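Local structure of glycosyl hydrolase family 88 (Pedobacter heparinus, 3WIW) at residues His270-Ala275 against Leu317-Gln322; Ala310-Ala315 against Glu334-Thr339. The protein hydrolyses unsaturated glucuronyl saccharides derived from heparin, as a glycoside hydrolase of family 88 built on an alpha6/alpha6-barrel. One frame throughout, in Å; residues are numbered along the deposited sequence. Where two conformers were deposited one is given.

Contact 1. Residues His270-Ala275 against Leu317-Gln322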
loop_
_atom_site.group_PDB
_atom_site.type_symbol
_atom_site.label_atom_id
_atom_site.label_comp_id
_atom_site.label_asym_id
_atom_site.label_seq_id
_atom_site.Cartn_x
_atom_site.Cartn_y
_atom_site.Cartn_z
ATOM N N HIS A 270 18.890 2.039 1.687
ATOM C CA HIS A 270 17.938 2.865 2.425
ATOM C C HIS A 270 16.827 2.004 3.029
ATOM O O HIS A 270 16.459 2.180 4.202
ATOM C CB HIS A 270 17.385 3.965 1.539
ATOM C CG HIS A 270 16.758 5.090 2.295
ATOM N ND1 HIS A 270 17.473 5.897 3.159
ATOM C CD2 HIS A 270 15.489 5.551 2.306
ATOM C CE1 HIS A 270 16.666 6.809 3.667
ATOM N NE2 HIS A 270 15.451 6.609 3.180
ATOM N N ALA A 271 16.335 1.036 2.265
ATOM C CA ALA A 271 15.336 0.107 2.769
ATOM C C ALA A 271 15.808 -0.635 4.025
ATOM O O ALA A 271 15.036 -0.800 4.984
ATOM C CB ALA A 271 14.888 -0.872 1.697
ATOM N N GLU A 272 17.064 -1.072 4.030
ATOM C CA GLU A 272 17.569 -1.777 5.197
ATOM C C GLU A 272 17.679 -0.860 6.411
ATOM O O GLU A 272 17.420 -1.303 7.530
ATOM C CB GLU A 272 18.902 -2.477 4.903
ATOM C CG GLU A 272 18.750 -3.642 3.933
ATOM C CD GLU A 272 19.886 -4.637 4.058
ATOM O OE1 GLU A 272 20.806 -4.569 3.217
ATOM O OE2 GLU A 272 19.864 -5.471 5.009
ATOM N N HIS A 273 18.057 0.400 6.196
ATOM C CA HIS A 273 18.101 1.363 7.312
ATOM C C HIS A 273 16.704 1.598 7.887
ATOM O O HIS A 273 16.517 1.603 9.112
ATOM C CB HIS A 273 18.723 2.706 6.901
ATOM C CG HIS A 273 20.190 2.640 6.606
ATOM N ND1 HIS A 273 21.103 2.098 7.484
ATOM C CD2 HIS A 273 20.909 3.079 5.541
ATOM C CE1 HIS A 273 22.315 2.187 6.968
ATOM N NE2 HIS A 273 22.223 2.776 5.789
ATOM N N ILE A 274 15.720 1.768 7.012
ATOM C CA ILE A 274 14.342 1.913 7.452
ATOM C C ILE A 274 13.879 0.660 8.206
ATOM O O ILE A 274 13.296 0.757 9.290
ATOM C CB ILE A 274 13.400 2.206 6.267
ATOM C CG1 ILE A 274 13.724 3.568 5.637
ATOM C CG2 ILE A 274 11.931 2.175 6.741
ATOM C CD1 ILE A 274 13.019 3.757 4.285
ATOM N N ALA A 275 14.209 -0.512 7.672
ATOM C CA ALA A 275 13.768 -1.764 8.274
ATOM C C ALA A 275 14.300 -1.880 9.698
ATOM O O ALA A 275 13.587 -2.310 10.606
ATOM C CB ALA A 275 14.225 -2.954 7.442
ATOM N N LEU A 317 9.081 -9.194 3.157
ATOM C CA LEU A 317 9.206 -10.431 2.383
ATOM C C LEU A 317 9.977 -10.190 1.079
ATOM O O LEU A 317 10.879 -10.958 0.753
ATOM C CB LEU A 317 7.831 -11.029 2.104
ATOM C CG LEU A 317 7.165 -11.623 3.348
ATOM C CD1 LEU A 317 5.666 -11.842 3.108
ATOM C CD2 LEU A 317 7.867 -12.921 3.780
ATOM N N ASP A 318 9.661 -9.119 0.351
ATOM C CA ASP A 318 10.468 -8.805 -0.825
ATOM C C ASP A 318 11.899 -8.430 -0.430
ATOM O O ASP A 318 12.843 -8.830 -1.097
ATOM C CB ASP A 318 9.837 -7.715 -1.683
ATOM C CG ASP A 318 9.003 -8.281 -2.823
ATOM O OD1 ASP A 318 8.570 -9.464 -2.759
ATOM O OD2 ASP A 318 8.758 -7.526 -3.772
ATOM N N LEU A 319 12.074 -7.681 0.659
ATOM C CA LEU A 319 13.419 -7.292 1.066
ATOM C C LEU A 319 14.252 -8.533 1.365
ATOM O O LEU A 319 15.444 -8.592 1.018
ATOM C CB LEU A 319 13.356 -6.380 2.286
ATOM C CG LEU A 319 14.674 -5.740 2.715
ATOM C CD1 LEU A 319 15.261 -4.864 1.618
ATOM C CD2 LEU A 319 14.493 -4.938 4.009
ATOM N N SER A 320 13.620 -9.528 2.003
ATOM C CA SER A 320 14.323 -10.757 2.372
ATOM C C SER A 320 14.927 -11.485 1.155
ATOM O O SER A 320 15.942 -12.195 1.285
ATOM C CB SER A 320 13.414 -11.695 3.176
ATOM O OG SER A 320 12.540 -12.446 2.355
ATOM N N THR A 321 14.334 -11.300 -0.029
ATOM C CA THR A 321 14.821 -11.982 -1.232
ATOM C C THR A 321 15.862 -11.169 -1.985
ATOM O O THR A 321 16.515 -11.683 -2.903
ATOM C CB THR A 321 13.669 -12.324 -2.202
ATOM O OG1 THR A 321 13.144 -11.114 -2.776
ATOM C CG2 THR A 321 12.566 -13.084 -1.467
ATOM N N GLN A 322 16.001 -9.894 -1.624
ATOM C CA GLN A 322 16.878 -8.965 -2.345
ATOM C C GLN A 322 18.244 -8.817 -1.690
ATOM O O GLN A 322 19.243 -8.572 -2.366
ATOM C CB GLN A 322 16.233 -7.581 -2.431
ATOM C CG GLN A 322 14.937 -7.531 -3.183
ATOM C CD GLN A 322 14.186 -6.249 -2.905
ATOM O OE1 GLN A 322 14.448 -5.552 -1.921
ATOM N NE2 GLN A 322 13.247 -5.935 -3.756
#
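A271 and L319 lie at the point where two helical segments, 270-275 and 317-322, pass each other with their axes 11.3 Å apart and their N-to-C directions at 128°; the nearest pair of CA atoms, those of A271 and L319, is separated by 7.8 Å. At this spacing L319 carries most of the contact, set against the methyls of A271 and A275. Its two methyl branches divide the work: CD1 comes within 4.0 Å of A271 CB, and CD2 approaches A275 CB equally closely, at 4.0 Å. Because A271 and A275 stand one helical turn apart, the forked end of the leucine spans that turn. With CG anti to the backbone N (chi1 -172°), the fork points toward the facing helix. At the margin, the aliphatic CG of E272 lies 4.4 Å from L319 CD1, while its carboxylate OE2 is hydrogen-bonded to Y329 of helix 327-340. Y329 also touches A275 and L319, and T256 of helix 245-262 touches A271, so other helices share in covering the interface.

Within 317-322, two hydroxyls bond back to the backbone. S320 OG donates to L317 O at 2.7 Å, and T321 OG1 donates to D318 O at 2.9 Å, each donor tilted from its carbonyl plane. D318 O also receives T321 N, so two donors from one residue grip a single oxygen.

Apolar chemistry therefore joins helices 265-279 and 306-322 of this alpha6/alpha6 fold here, while the S320 and T321 hydroxyls bond within their own segment and E272 OE2 turns to Y329. The contact depends on methyl groups, which give van der Waals contact without direction, so the crossing is probably fixed jointly with the surrounding helices, among them those carrying Y329 and T256.

Contact 2. Residues Ala310-Ala315 against Glu334-Thr339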
loop_
_atom_site.group_PDB
_atom_site.type_symbol
_atom_site.label_atom_id
_atom_site.label_comp_id
_atom_site.label_asym_id
_atom_site.label_seq_id
_atom_site.Cartn_x
_atom_site.Cartn_y
_atom_site.Cartn_z
ATOM N N ALA A 310 0.543 -4.896 7.641
ATOM C CA ALA A 310 0.448 -5.661 6.399
ATOM C C ALA A 310 1.437 -5.128 5.353
ATOM O O ALA A 310 2.086 -5.919 4.646
ATOM C CB ALA A 310 -0.970 -5.631 5.873
ATOM N N VAL A 311 1.545 -3.803 5.232
ATOM C CA VAL A 311 2.475 -3.174 4.299
ATOM C C VAL A 311 3.906 -3.542 4.675
ATOM O O VAL A 311 4.708 -3.906 3.809
ATOM C CB VAL A 311 2.248 -1.652 4.241
ATOM C CG1 VAL A 311 3.335 -0.959 3.403
ATOM C CG2 VAL A 311 0.851 -1.328 3.690
ATOM N N ILE A 312 4.219 -3.479 5.971
ATOM C CA ILE A 312 5.546 -3.854 6.434
ATOM C C ILE A 312 5.852 -5.319 6.131
ATOM O O ILE A 312 6.949 -5.626 5.653
ATOM C CB ILE A 312 5.726 -3.552 7.946
ATOM C CG1 ILE A 312 5.809 -2.037 8.149
ATOM C CG2 ILE A 312 6.967 -4.237 8.492
ATOM C CD1 ILE A 312 5.525 -1.602 9.588
ATOM N N ALA A 313 4.905 -6.224 6.413
ATOM C CA ALA A 313 5.128 -7.635 6.139
ATOM C C ALA A 313 5.396 -7.865 4.643
ATOM O O ALA A 313 6.355 -8.568 4.282
ATOM C CB ALA A 313 3.953 -8.469 6.616
ATOM N N SER A 314 4.570 -7.281 3.769
ATOM C CA SER A 314 4.764 -7.475 2.340
ATOM C C SER A 314 6.141 -6.970 1.914
ATOM O O SER A 314 6.879 -7.673 1.220
ATOM C CB SER A 314 3.669 -6.794 1.545
ATOM O OG SER A 314 3.801 -7.239 0.214
ATOM N N ALA A 315 6.515 -5.782 2.383
ATOM C CA ALA A 315 7.806 -5.210 2.020
ATOM C C ALA A 315 8.966 -6.067 2.534
ATOM O O ALA A 315 9.928 -6.305 1.795
ATOM C CB ALA A 315 7.931 -3.786 2.538
ATOM N N GLU A 334 7.016 -13.069 8.794
ATOM C CA GLU A 334 6.273 -14.263 9.165
ATOM C C GLU A 334 5.545 -14.074 10.497
ATOM O O GLU A 334 4.374 -14.462 10.645
ATOM C CB GLU A 334 7.228 -15.451 9.230
ATOM C CG GLU A 334 6.573 -16.763 9.588
ATOM C CD GLU A 334 7.579 -17.897 9.585
ATOM O OE1 GLU A 334 7.541 -18.728 8.658
ATOM O OE2 GLU A 334 8.415 -17.955 10.513
ATOM N N ASP A 335 6.231 -13.476 11.474
ATOM C CA ASP A 335 5.629 -13.242 12.791
ATOM C C ASP A 335 4.454 -12.270 12.655
ATOM O O ASP A 335 3.406 -12.485 13.266
ATOM C CB ASP A 335 6.651 -12.655 13.758
ATOM C CG ASP A 335 7.702 -13.660 14.199
ATOM O OD1 ASP A 335 7.462 -14.891 14.098
ATOM O OD2 ASP A 335 8.777 -13.210 14.667
ATOM N N ILE A 336 4.600 -11.206 11.855
ATOM C CA ILE A 336 3.486 -10.297 11.645
ATOM C C ILE A 336 2.321 -11.059 11.036
ATOM O O ILE A 336 1.172 -10.902 11.471
ATOM C CB ILE A 336 3.851 -9.161 10.665
ATOM C CG1 ILE A 336 4.871 -8.198 11.289
ATOM C CG2 ILE A 336 2.595 -8.417 10.244
ATOM C CD1 ILE A 336 5.509 -7.254 10.246
ATOM N N LEU A 337 2.590 -11.860 10.011
ATOM C CA LEU A 337 1.510 -12.585 9.354
ATOM C C LEU A 337 0.795 -13.568 10.276
ATOM O O LEU A 337 -0.430 -13.729 10.180
ATOM C CB LEU A 337 1.999 -13.279 8.079
ATOM C CG LEU A 337 2.426 -12.350 6.947
ATOM C CD1 LEU A 337 2.903 -13.213 5.791
ATOM C CD2 LEU A 337 1.269 -11.447 6.542
ATOM N N LYS A 338 1.538 -14.213 11.171
ATOM C CA LYS A 338 0.892 -15.093 12.126
ATOM C C LYS A 338 -0.047 -14.309 13.042
ATOM O O LYS A 338 -1.141 -14.780 13.341
ATOM C CB LYS A 338 1.926 -15.882 12.905
ATOM C CG LYS A 338 2.522 -16.997 12.070
ATOM C CD LYS A 338 3.703 -17.668 12.754
ATOM C CE LYS A 338 4.147 -18.880 11.964
ATOM N NZ LYS A 338 5.277 -19.588 12.609
ATOM N N THR A 339 0.353 -13.117 13.482
ATOM C CA THR A 339 -0.533 -12.273 14.289
ATOM C C THR A 339 -1.757 -11.793 13.500
ATOM O O THR A 339 -2.899 -11.857 13.993
ATOM C CB THR A 339 0.226 -11.067 14.898
ATOM O OG1 THR A 339 1.285 -11.539 15.740
ATOM C CG2 THR A 339 -0.715 -10.198 15.740
#
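A313 meets I336 where segments 310-315 and 334-339 come nearest, and the CA atoms of A313 and I336 lie 6.3 Å apart; the two helix axes approach to 9.1 Å and run at 141°, closer to antiparallel than to perpendicular. A small residue at the point of approach lets helices come close, and A313 illustrates the principle. Its CB receives two branched side chains: I336 CG2 at 3.9 Å and L337 CD2 at 4.0 Å. The isoleucine engages the partner helix with both of its branches. While CG2 rests on the alanine methyl, CD1 extends to I312 CG2 at 3.8 Å and also comes within 4.0 Å of A313 N. With chi1 of -69°, I336 sends CG1 opposite its own carbonyl carbon, which brings CD1 to I312; the two isoleucine side chains cross there at about a right angle. L337 starts off to the flank of the interface, and its CG-CD2 end turns in toward the alanine, CD2 being the nearer.

All four touching residues are buried. Helix 375-392 backs the pair, through A384 and Y388 against L337, and S314 OG is hydrogen-bonded to E383 of that helix. On another side, I312 touches A249 of helix 245-262.

The side chain of I312 is about 8 Å from that of R246, predicted to bind substrate, which places this pair of helices near the probable active site. Helices 306-322 and 327-340, consecutive and roughly antiparallel, pack as a helical hairpin, in keeping with the alpha6/alpha6-barrel of this protein.

In the fold
Helix 306-322 is common to both contacts: its 310-315 portion packs on helix 327-340 in contact 2, and its 317-322 portion on helix 265-279 in contact 1. Both are buried and held by apolar groups, but contact 2 lies nearer the centre of the chain and brings its axes closer, with alanine facing branched residues. Contact 1 lies farther out, with a wider gap bridged by one leucine and a partly exposed glutamate at its margin. The centres are about 13 Å apart, yet the contacts join directly, because L317 CD1 lies 4.1 Å from L337 CD1. Helix 327-340 also reaches contact 1 through Y329, so helices 265-279, 306-322 and 327-340 pack together.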